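Local atomic coordinates of integron cassette protein Vpc_cass2 (Vibrio paracholerae, PDB entry 3JRT), a protein that is of unknown function, an all-helical product of a mobile integron gene cassette, with two chains in its assembly. Residues A[100-114]-A[174-188]. Residues are numbered along the deposited sequence; the frame is centred on the assembly and turned at random.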
loop_
_atom_site.group_PDB
_atom_site.type_symbol
_atom_site.label_atom_id
_atom_site.label_comp_id
_atom_site.label_asym_id
_atom_site.label_seq_id
_atom_site.Cartn_x
_atom_site.Cartn_y
_atom_site.Cartn_z
ATOM N N ILE A 100 -0.496 30.934 -7.310
ATOM C CA ILE A 100 -1.395 29.888 -7.787
ATOM C C ILE A 100 -2.867 30.017 -7.368
ATOM O O ILE A 100 -3.729 29.395 -7.990
ATOM C CB ILE A 100 -0.888 28.494 -7.371
ATOM C CG1 ILE A 100 0.370 28.136 -8.157
ATOM C CG2 ILE A 100 -1.948 27.429 -7.610
ATOM C CD1 ILE A 100 0.875 26.733 -7.879
ATOM N N PRO A 101 -3.164 30.815 -6.357
ATOM C CA PRO A 101 -4.510 30.837 -5.778
ATOM C C PRO A 101 -5.682 30.802 -6.763
ATOM O O PRO A 101 -6.811 30.606 -6.348
ATOM C CB PRO A 101 -4.489 32.105 -4.946
ATOM C CG PRO A 101 -3.093 32.170 -4.454
ATOM C CD PRO A 101 -2.218 31.586 -5.534
ATOM N N GLY A 102 -5.419 30.947 -8.049
ATOM C CA GLY A 102 -6.448 30.768 -9.060
ATOM C C GLY A 102 -7.174 29.432 -8.960
ATOM O O GLY A 102 -8.239 29.263 -9.552
ATOM N N HIS A 103 -6.599 28.483 -8.219
ATOM C CA HIS A 103 -7.218 27.166 -8.018
ATOM C C HIS A 103 -7.584 26.923 -6.560
ATOM O O HIS A 103 -8.016 25.831 -6.192
ATOM C CB HIS A 103 -6.291 26.041 -8.488
ATOM C CG HIS A 103 -5.979 26.088 -9.948
ATOM N ND1 HIS A 103 -4.689 26.099 -10.434
ATOM C CD2 HIS A 103 -6.791 26.140 -11.031
ATOM C CE1 HIS A 103 -4.719 26.146 -11.755
ATOM N NE2 HIS A 103 -5.981 26.176 -12.142
ATOM N N ASN A 104 -7.401 27.947 -5.737
ATOM C CA ASN A 104 -7.648 27.855 -4.304
ATOM C C ASN A 104 -8.955 27.128 -3.929
ATOM O O ASN A 104 -9.060 26.518 -2.862
ATOM C CB ASN A 104 -7.630 29.265 -3.708
ATOM C CG ASN A 104 -7.056 29.304 -2.311
ATOM O OD1 ASN A 104 -7.272 28.396 -1.515
ATOM N ND2 ASN A 104 -6.325 30.370 -2.000
ATOM N N HIS A 105 -9.945 27.187 -4.813
ATOM C CA HIS A 105 -11.279 26.683 -4.490
ATOM C C HIS A 105 -11.473 25.212 -4.818
ATOM O O HIS A 105 -11.935 24.439 -3.977
ATOM C CB HIS A 105 -12.353 27.504 -5.206
ATOM C CG HIS A 105 -13.702 26.858 -5.214
ATOM N ND1 HIS A 105 -14.668 27.138 -4.271
ATOM C CD2 HIS A 105 -14.247 25.943 -6.051
ATOM C CE1 HIS A 105 -15.752 26.428 -4.528
ATOM N NE2 HIS A 105 -15.522 25.694 -5.603
ATOM N N ILE A 106 -11.143 24.830 -6.047
ATOM C CA ILE A 106 -11.292 23.444 -6.462
ATOM C C ILE A 106 -10.496 22.563 -5.513
ATOM O O ILE A 106 -10.883 21.437 -5.216
ATOM C CB ILE A 106 -10.795 23.227 -7.903
ATOM C CG1 ILE A 106 -11.174 21.829 -8.397
ATOM C CG2 ILE A 106 -9.293 23.439 -7.996
ATOM C CD1 ILE A 106 -12.667 21.583 -8.435
ATOM N N ARG A 107 -9.382 23.099 -5.029
ATOM C CA ARG A 107 -8.506 22.367 -4.130
ATOM C C ARG A 107 -9.187 22.079 -2.802
ATOM O O ARG A 107 -9.104 20.976 -2.279
ATOM C CB ARG A 107 -7.205 23.140 -3.919
ATOM C CG ARG A 107 -6.283 22.545 -2.874
ATOM C CD ARG A 107 -4.950 23.274 -2.863
ATOM N NE ARG A 107 -5.119 24.714 -2.703
ATOM C CZ ARG A 107 -5.061 25.344 -1.537
ATOM N NH1 ARG A 107 -4.838 24.659 -0.424
ATOM N NH2 ARG A 107 -5.229 26.658 -1.488
ATOM N N GLY A 108 -9.875 23.071 -2.264
ATOM C CA GLY A 108 -10.584 22.895 -1.011
ATOM C C GLY A 108 -11.772 21.967 -1.157
ATOM O O GLY A 108 -12.168 21.293 -0.204
ATOM N N VAL A 109 -12.342 21.933 -2.357
ATOM C CA VAL A 109 -13.481 21.068 -2.633
ATOM C C VAL A 109 -13.065 19.610 -2.508
ATOM O O VAL A 109 -13.688 18.828 -1.791
ATOM C CB VAL A 109 -14.041 21.304 -4.039
ATOM C CG1 VAL A 109 -14.998 20.184 -4.416
ATOM C CG2 VAL A 109 -14.726 22.668 -4.115
ATOM N N TYR A 110 -11.993 19.251 -3.201
ATOM C CA TYR A 110 -11.484 17.894 -3.128
ATOM C C TYR A 110 -10.963 17.585 -1.730
ATOM O O TYR A 110 -11.188 16.502 -1.196
ATOM C CB TYR A 110 -10.449 17.645 -4.224
ATOM C CG TYR A 110 -11.129 17.413 -5.548
ATOM C CD1 TYR A 110 -11.271 16.141 -6.063
ATOM C CD2 TYR A 110 -11.687 18.462 -6.247
ATOM C CE1 TYR A 110 -11.922 15.928 -7.266
ATOM C CE2 TYR A 110 -12.336 18.263 -7.444
ATOM C CZ TYR A 110 -12.453 16.997 -7.951
ATOM O OH TYR A 110 -13.111 16.807 -9.146
ATOM N N ASN A 111 -10.308 18.558 -1.116
ATOM C CA ASN A 111 -9.891 18.399 0.265
ATOM C C ASN A 111 -11.088 18.039 1.145
ATOM O O ASN A 111 -11.001 17.169 2.014
ATOM C CB ASN A 111 -9.202 19.673 0.762
ATOM C CG ASN A 111 -8.568 19.497 2.126
ATOM O OD1 ASN A 111 -9.246 19.534 3.153
ATOM N ND2 ASN A 111 -7.268 19.300 2.144
ATOM N N ASN A 112 -12.222 18.681 0.892
ATOM C CA ASN A 112 -13.391 18.486 1.742
ATOM C C ASN A 112 -14.080 17.141 1.526
ATOM O O ASN A 112 -14.501 16.478 2.481
ATOM C CB ASN A 112 -14.387 19.623 1.562
ATOM C CG ASN A 112 -15.312 19.763 2.747
ATOM O OD1 ASN A 112 -14.906 19.552 3.891
ATOM N ND2 ASN A 112 -16.564 20.118 2.483
ATOM N N GLU A 113 -14.198 16.748 0.265
ATOM C CA GLU A 113 -14.762 15.453 -0.072
ATOM C C GLU A 113 -14.050 14.345 0.699
ATOM O O GLU A 113 -14.682 13.498 1.332
ATOM C CB GLU A 113 -14.624 15.211 -1.566
ATOM C CG GLU A 113 -15.316 16.254 -2.413
ATOM C CD GLU A 113 -16.805 16.030 -2.491
ATOM O OE1 GLU A 113 -17.334 16.065 -3.622
ATOM O OE2 GLU A 113 -17.444 15.812 -1.434
ATOM N N ILE A 114 -12.726 14.368 0.659
ATOM C CA ILE A 114 -11.940 13.366 1.363
ATOM C C ILE A 114 -12.220 13.307 2.866
ATOM O O ILE A 114 -12.396 12.225 3.423
ATOM C CB ILE A 114 -10.447 13.574 1.130
ATOM C CG1 ILE A 114 -10.095 13.230 -0.324
ATOM C CG2 ILE A 114 -9.668 12.714 2.086
ATOM C CD1 ILE A 114 -8.760 13.853 -0.822
ATOM N N SER A 174 -10.909 19.520 -13.549
ATOM C CA SER A 174 -11.601 19.899 -12.323
ATOM C C SER A 174 -12.441 18.740 -11.808
ATOM O O SER A 174 -12.910 18.760 -10.673
ATOM C CB SER A 174 -12.531 21.085 -12.583
ATOM O OG SER A 174 -11.835 22.143 -13.207
ATOM N N GLU A 175 -12.633 17.733 -12.652
ATOM C CA GLU A 175 -13.624 16.710 -12.373
ATOM C C GLU A 175 -13.042 15.435 -11.770
ATOM O O GLU A 175 -13.769 14.460 -11.576
ATOM C CB GLU A 175 -14.435 16.404 -13.638
ATOM C CG GLU A 175 -15.112 17.640 -14.225
ATOM C CD GLU A 175 -16.614 17.493 -14.364
ATOM O OE1 GLU A 175 -17.125 16.359 -14.228
ATOM O OE2 GLU A 175 -17.286 18.518 -14.613
ATOM N N SER A 176 -11.744 15.440 -11.471
ATOM C CA SER A 176 -11.128 14.308 -10.789
ATOM C C SER A 176 -9.987 14.744 -9.878
ATOM O O SER A 176 -9.319 15.743 -10.126
ATOM C CB SER A 176 -10.647 13.243 -11.786
ATOM O OG SER A 176 -9.421 13.606 -12.397
ATOM N N LEU A 177 -9.779 13.979 -8.816
ATOM C CA LEU A 177 -8.712 14.223 -7.865
ATOM C C LEU A 177 -7.356 14.324 -8.552
ATOM O O LEU A 177 -6.602 15.251 -8.308
ATOM C CB LEU A 177 -8.668 13.088 -6.845
ATOM C CG LEU A 177 -7.680 13.259 -5.694
ATOM C CD1 LEU A 177 -7.803 14.663 -5.135
ATOM C CD2 LEU A 177 -7.936 12.220 -4.607
ATOM N N VAL A 178 -7.076 13.403 -9.435
ATOM C CA VAL A 178 -5.806 13.365 -10.089
ATOM C C VAL A 178 -5.644 14.542 -11.036
ATOM O O VAL A 178 -4.588 15.087 -11.140
ATOM C CB VAL A 178 -5.598 12.035 -10.809
ATOM C CG1 VAL A 178 -4.666 12.189 -11.907
ATOM C CG2 VAL A 178 -5.100 11.022 -9.884
ATOM N N GLY A 179 -6.700 14.941 -11.709
ATOM C CA GLY A 179 -6.658 16.098 -12.588
ATOM C C GLY A 179 -6.383 17.369 -11.807
ATOM O O GLY A 179 -5.608 18.222 -12.237
ATOM N N VAL A 180 -7.011 17.482 -10.642
ATOM C CA VAL A 180 -6.803 18.621 -9.767
ATOM C C VAL A 180 -5.381 18.623 -9.241
ATOM O O VAL A 180 -4.754 19.673 -9.130
ATOM C CB VAL A 180 -7.817 18.625 -8.599
ATOM C CG1 VAL A 180 -7.361 19.538 -7.489
ATOM C CG2 VAL A 180 -9.199 19.046 -9.108
ATOM N N ILE A 181 -4.858 17.444 -8.933
ATOM C CA ILE A 181 -3.527 17.380 -8.371
ATOM C C ILE A 181 -2.528 17.742 -9.457
ATOM O O ILE A 181 -1.488 18.327 -9.171
ATOM C CB ILE A 181 -3.209 16.000 -7.767
ATOM C CG1 ILE A 181 -4.008 15.788 -6.477
ATOM C CG2 ILE A 181 -1.697 15.866 -7.490
ATOM C CD1 ILE A 181 -3.850 14.425 -5.897
ATOM N N GLU A 182 -2.866 17.401 -10.702
ATOM C CA GLU A 182 -2.073 17.775 -11.868
ATOM C C GLU A 182 -2.158 19.285 -12.153
ATOM O O GLU A 182 -1.189 19.902 -12.597
ATOM C CB GLU A 182 -2.539 16.973 -13.081
ATOM C CG GLU A 182 -1.718 17.200 -14.332
ATOM C CD GLU A 182 -1.945 16.124 -15.377
ATOM O OE1 GLU A 182 -2.769 15.217 -15.127
ATOM O OE2 GLU A 182 -1.300 16.188 -16.447
ATOM N N LEU A 183 -3.323 19.873 -11.891
ATOM C CA LEU A 183 -3.511 21.314 -12.023
ATOM C C LEU A 183 -2.516 22.055 -11.148
ATOM O O LEU A 183 -1.955 23.083 -11.552
ATOM C CB LEU A 183 -4.923 21.703 -11.596
ATOM C CG LEU A 183 -5.800 22.415 -12.618
ATOM C CD1 LEU A 183 -5.811 21.660 -13.933
ATOM C CD2 LEU A 183 -7.209 22.581 -12.066
ATOM N N LEU A 184 -2.310 21.534 -9.941
ATOM C CA LEU A 184 -1.390 22.143 -8.984
ATOM C C LEU A 184 0.058 21.861 -9.366
ATOM O O LEU A 184 0.875 22.776 -9.424
ATOM C CB LEU A 184 -1.659 21.641 -7.566
ATOM C CG LEU A 184 -3.117 21.674 -7.116
ATOM C CD1 LEU A 184 -3.237 21.209 -5.685
ATOM C CD2 LEU A 184 -3.674 23.065 -7.253
ATOM N N ARG A 185 0.381 20.599 -9.643
ATOM C CA ARG A 185 1.756 20.273 -9.992
ATOM C C ARG A 185 2.259 21.187 -11.112
ATOM O O ARG A 185 3.277 21.846 -10.961
ATOM C CB ARG A 185 1.916 18.807 -10.397
ATOM C CG ARG A 185 3.383 18.413 -10.628
ATOM C CD ARG A 185 3.495 17.252 -11.587
ATOM N NE ARG A 185 2.741 17.509 -12.808
ATOM C CZ ARG A 185 2.506 16.595 -13.742
ATOM N NH1 ARG A 185 2.978 15.365 -13.592
ATOM N NH2 ARG A 185 1.803 16.908 -14.825
ATOM N N ASP A 186 1.522 21.222 -12.219
ATOM C CA ASP A 186 1.872 22.011 -13.390
ATOM C C ASP A 186 2.044 23.495 -13.079
ATOM O O ASP A 186 2.868 24.176 -13.690
ATOM C CB ASP A 186 0.802 21.857 -14.469
ATOM C CG ASP A 186 0.888 20.536 -15.194
ATOM O OD1 ASP A 186 1.681 19.663 -14.767
ATOM O OD2 ASP A 186 0.151 20.374 -16.194
ATOM N N ALA A 187 1.248 24.007 -12.153
ATOM C CA ALA A 187 1.387 25.398 -11.761
ATOM C C ALA A 187 2.679 25.567 -10.974
ATOM O O ALA A 187 3.476 26.469 -11.247
ATOM C CB ALA A 187 0.192 25.842 -10.937
ATOM N N VAL A 188 2.883 24.690 -9.998
ATOM C CA VAL A 188 4.080 24.726 -9.167
ATOM C C VAL A 188 5.354 24.642 -10.012
ATOM O O VAL A 188 6.379 25.222 -9.660
ATOM C CB VAL A 188 4.050 23.618 -8.098
ATOM C CG1 VAL A 188 5.444 23.363 -7.535
ATOM C CG2 VAL A 188 3.063 23.989 -6.992
#
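Y110 on helix 104-114 and H103 in the 3-10 segment just before it each receive a methyl group from helix 177-188 on one face. This is a packed helix pair within an all-helical fold; the axes of the two helical segments run broadly antiparallel at 140° and approach to 10.3 Å, and the pair illustrates how one aromatic can serve both apolar packing and a polar bond. CG2 of V180 sits over Y110, 4.0 Å from the ring centroid and displaced toward the rim, while CD2 of L183 covers H103 in the same CH-pi manner; W162 of helix 157-163 also meets the tyrosine, ring planes at about 15° to each other. At the phenol's edge lies the backbone of S174 and E175. With CG anti to its own carbonyl carbon (chi1 -78°), Y110 extends across to the residues leading into helix 177-188, where OH donates to S174 O, modelled at 2.5 Å, a length so short that its exact value is doubtful. These residues end in S176, the N-cap, whose OG accepts from G179 N. I106 CG1 and V180 CG2 meet tip to tip at 3.5 Å, closer than normal van der Waals contact. Farther along, the R107 and L184 side chains cross at about a right angle, CD touching CD1, and R107 NH1 hydrogen-bonds to N89 OD1 on helix 64-91. At the far end, I100 CD1 touches both A187 CB and V188 CG2, 3.6 Å from the latter.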